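Local coordinates for protein YrdA (Escherichia coli, PDB 3TIO) that is a trimeric homologue of gamma-class carbonic anhydrases that binds zinc between its subunits and has a left-handed beta-helix fold, at residues H49-G54 / L65-K70. The protein carries 1 engineered substitution. Numbering follows the deposited sequence.
Sequences HYVQIG and LHVTHK. With ZN (zinc ion), chain G.
His-49 and Val-67 mark the closest backbone approach, their CA atoms 6.2 Å apart, and from there strand 50-53 and the chain through 65-67 splay, their directions 140° apart, on two faces of the left-handed beta-helix typical of gamma-class carbonic anhydrases. Val-67 packs against the corner at His-49, CB to CB at 4.1 Å; its CG1 lies near His-49 O, packs closely on Tyr-50 O (3.3 Å) and meets Val-51 CG2 at 3.7 Å, the two valines crossing obliquely. With the backbones nearest here, a short branched chain fills the gap. Farther along, where the strands have parted, Ile-53 CD1 and Leu-65 CD2 touch tip to tip at 3.9 Å. Ile-53 spans the wider gap because CG1 is anti to the carbonyl carbon (chi1 -53°) and CD1 extends onward, while Ile-44 and Ile-59 pack around Leu-65. The His-49 ring leads away from Val-67, and ND1 accepts a hydrogen bond from Tyr-50 N (2.9 Å), nearly in the ring plane. On the outward side His-66 gives ND1 to zinc at 2.1 Å, its NE2 hydrogen-bonded to Asp-47 OD2, which probably orients the ring; His-69 NE2, His-95 and His-90 of a neighbouring subunit complete the protein ligands. The contact thus joins an apolar interior, held by dispersion and water exclusion, to a polar metal site between subunits.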
loop_
_atom_site.group_PDB
_atom_site.type_symbol
_atom_site.label_atom_id
_atom_site.label_comp_id
_atom_site.label_asym_id
_atom_site.label_seq_id
_atom_site.Cartn_x
_atom_site.Cartn_y
_atom_site.Cartn_z
ATOM N N HIS A 49 18.008 5.717 11.608
ATOM C CA HIS A 49 17.989 7.145 11.898
ATOM C C HIS A 49 16.627 7.460 12.490
ATOM O O HIS A 49 15.771 6.580 12.572
ATOM C CB HIS A 49 18.255 7.983 10.646
ATOM C CG HIS A 49 19.076 9.207 10.917
ATOM N ND1 HIS A 49 18.652 10.218 11.753
ATOM C CD2 HIS A 49 20.318 9.557 10.504
ATOM C CE1 HIS A 49 19.598 11.136 11.846
ATOM N NE2 HIS A 49 20.619 10.759 11.098
ATOM N N TYR A 50 16.409 8.702 12.903
ATOM C CA TYR A 50 15.146 9.049 13.532
ATOM C C TYR A 50 14.065 9.584 12.611
ATOM O O TYR A 50 14.327 10.005 11.483
ATOM C CB TYR A 50 15.387 10.063 14.663
ATOM C CG TYR A 50 15.797 11.451 14.203
ATOM C CD1 TYR A 50 14.854 12.360 13.723
ATOM C CD2 TYR A 50 17.131 11.853 14.254
ATOM C CE1 TYR A 50 15.232 13.643 13.301
ATOM C CE2 TYR A 50 17.518 13.127 13.837
ATOM C CZ TYR A 50 16.568 14.014 13.363
ATOM O OH TYR A 50 16.956 15.264 12.939
ATOM N N VAL A 51 12.840 9.540 13.119
ATOM C CA VAL A 51 11.673 10.065 12.430
ATOM C C VAL A 51 11.138 11.107 13.399
ATOM O O VAL A 51 10.900 10.806 14.569
ATOM C CB VAL A 51 10.583 8.989 12.203
ATOM C CG1 VAL A 51 9.333 9.639 11.615
ATOM C CG2 VAL A 51 11.104 7.904 11.277
ATOM N N GLN A 52 10.971 12.332 12.918
ATOM C CA GLN A 52 10.477 13.420 13.746
ATOM C C GLN A 52 9.195 13.956 13.130
ATOM O O GLN A 52 9.193 14.401 11.982
ATOM C CB GLN A 52 11.529 14.532 13.811
ATOM C CG GLN A 52 11.219 15.647 14.795
ATOM C CD GLN A 52 12.246 16.763 14.739
ATOM O OE1 GLN A 52 12.148 17.676 13.917
ATOM N NE2 GLN A 52 13.251 16.684 15.602
ATOM N N ILE A 53 8.102 13.903 13.886
ATOM C CA ILE A 53 6.816 14.384 13.401
ATOM C C ILE A 53 6.293 15.530 14.272
ATOM O O ILE A 53 6.096 15.367 15.480
ATOM C CB ILE A 53 5.790 13.231 13.364
ATOM C CG1 ILE A 53 6.373 12.059 12.568
ATOM C CG2 ILE A 53 4.487 13.711 12.749
ATOM C CD1 ILE A 53 5.400 10.922 12.301
ATOM N N GLY A 54 6.068 16.681 13.643
ATOM C CA GLY A 54 5.590 17.862 14.344
ATOM C C GLY A 54 4.170 17.821 14.873
ATOM O O GLY A 54 3.366 16.973 14.487
ATOM N N LEU A 65 6.237 5.019 6.695
ATOM C CA LEU A 65 7.255 6.034 6.929
ATOM C C LEU A 65 8.583 5.409 7.307
ATOM O O LEU A 65 8.664 4.657 8.276
ATOM C CB LEU A 65 6.813 6.976 8.055
ATOM C CG LEU A 65 5.821 8.100 7.740
ATOM C CD1 LEU A 65 4.548 7.535 7.126
ATOM C CD2 LEU A 65 5.506 8.856 9.019
ATOM N N HIS A 66 9.623 5.716 6.543
ATOM C CA HIS A 66 10.939 5.190 6.850
ATOM C C HIS A 66 11.992 6.257 6.609
ATOM O O HIS A 66 11.720 7.308 6.019
ATOM C CB HIS A 66 11.257 3.947 6.015
ATOM C CG HIS A 66 12.370 3.116 6.578
ATOM N ND1 HIS A 66 13.217 2.367 5.792
ATOM C CD2 HIS A 66 12.770 2.913 7.856
ATOM C CE1 HIS A 66 14.094 1.742 6.558
ATOM N NE2 HIS A 66 13.844 2.057 7.816
ATOM N N VAL A 67 13.197 5.970 7.081
ATOM C CA VAL A 67 14.327 6.876 6.962
ATOM C C VAL A 67 15.241 6.444 5.823
ATOM O O VAL A 67 15.095 5.350 5.276
ATOM C CB VAL A 67 15.134 6.884 8.270
ATOM C CG1 VAL A 67 14.268 7.397 9.409
ATOM C CG2 VAL A 67 15.620 5.478 8.583
ATOM N N THR A 68 16.181 7.312 5.462
ATOM C CA THR A 68 17.125 6.994 4.403
ATOM C C THR A 68 18.054 5.911 4.940
ATOM O O THR A 68 18.563 6.013 6.058
ATOM C CB THR A 68 17.945 8.237 3.999
ATOM O OG1 THR A 68 17.080 9.190 3.367
ATOM C CG2 THR A 68 19.057 7.859 3.034
ATOM N N HIS A 69 18.262 4.873 4.139
ATOM C CA HIS A 69 19.106 3.751 4.535
ATOM C C HIS A 69 20.579 4.119 4.602
ATOM O O HIS A 69 21.007 5.131 4.047
ATOM C CB HIS A 69 18.938 2.592 3.551
ATOM C CG HIS A 69 17.522 2.141 3.376
ATOM N ND1 HIS A 69 17.173 1.102 2.542
ATOM C CD2 HIS A 69 16.366 2.587 3.925
ATOM C CE1 HIS A 69 15.864 0.925 2.583
ATOM N NE2 HIS A 69 15.353 1.814 3.416
ATOM N N LYS A 70 21.352 3.286 5.289
ATOM C CA LYS A 70 22.784 3.508 5.404
ATOM C C LYS A 70 23.388 3.140 4.056
ATOM O O LYS A 70 22.986 2.153 3.439
ATOM C CB LYS A 70 23.371 2.625 6.507
ATOM C CG LYS A 70 22.775 2.892 7.880
ATOM C CD LYS A 70 23.322 1.938 8.931
ATOM C CE LYS A 70 24.820 2.108 9.120
ATOM N NZ LYS A 70 25.334 1.214 10.191
HETATM ZN ZN ZN G . 13.359 2.308 3.725
#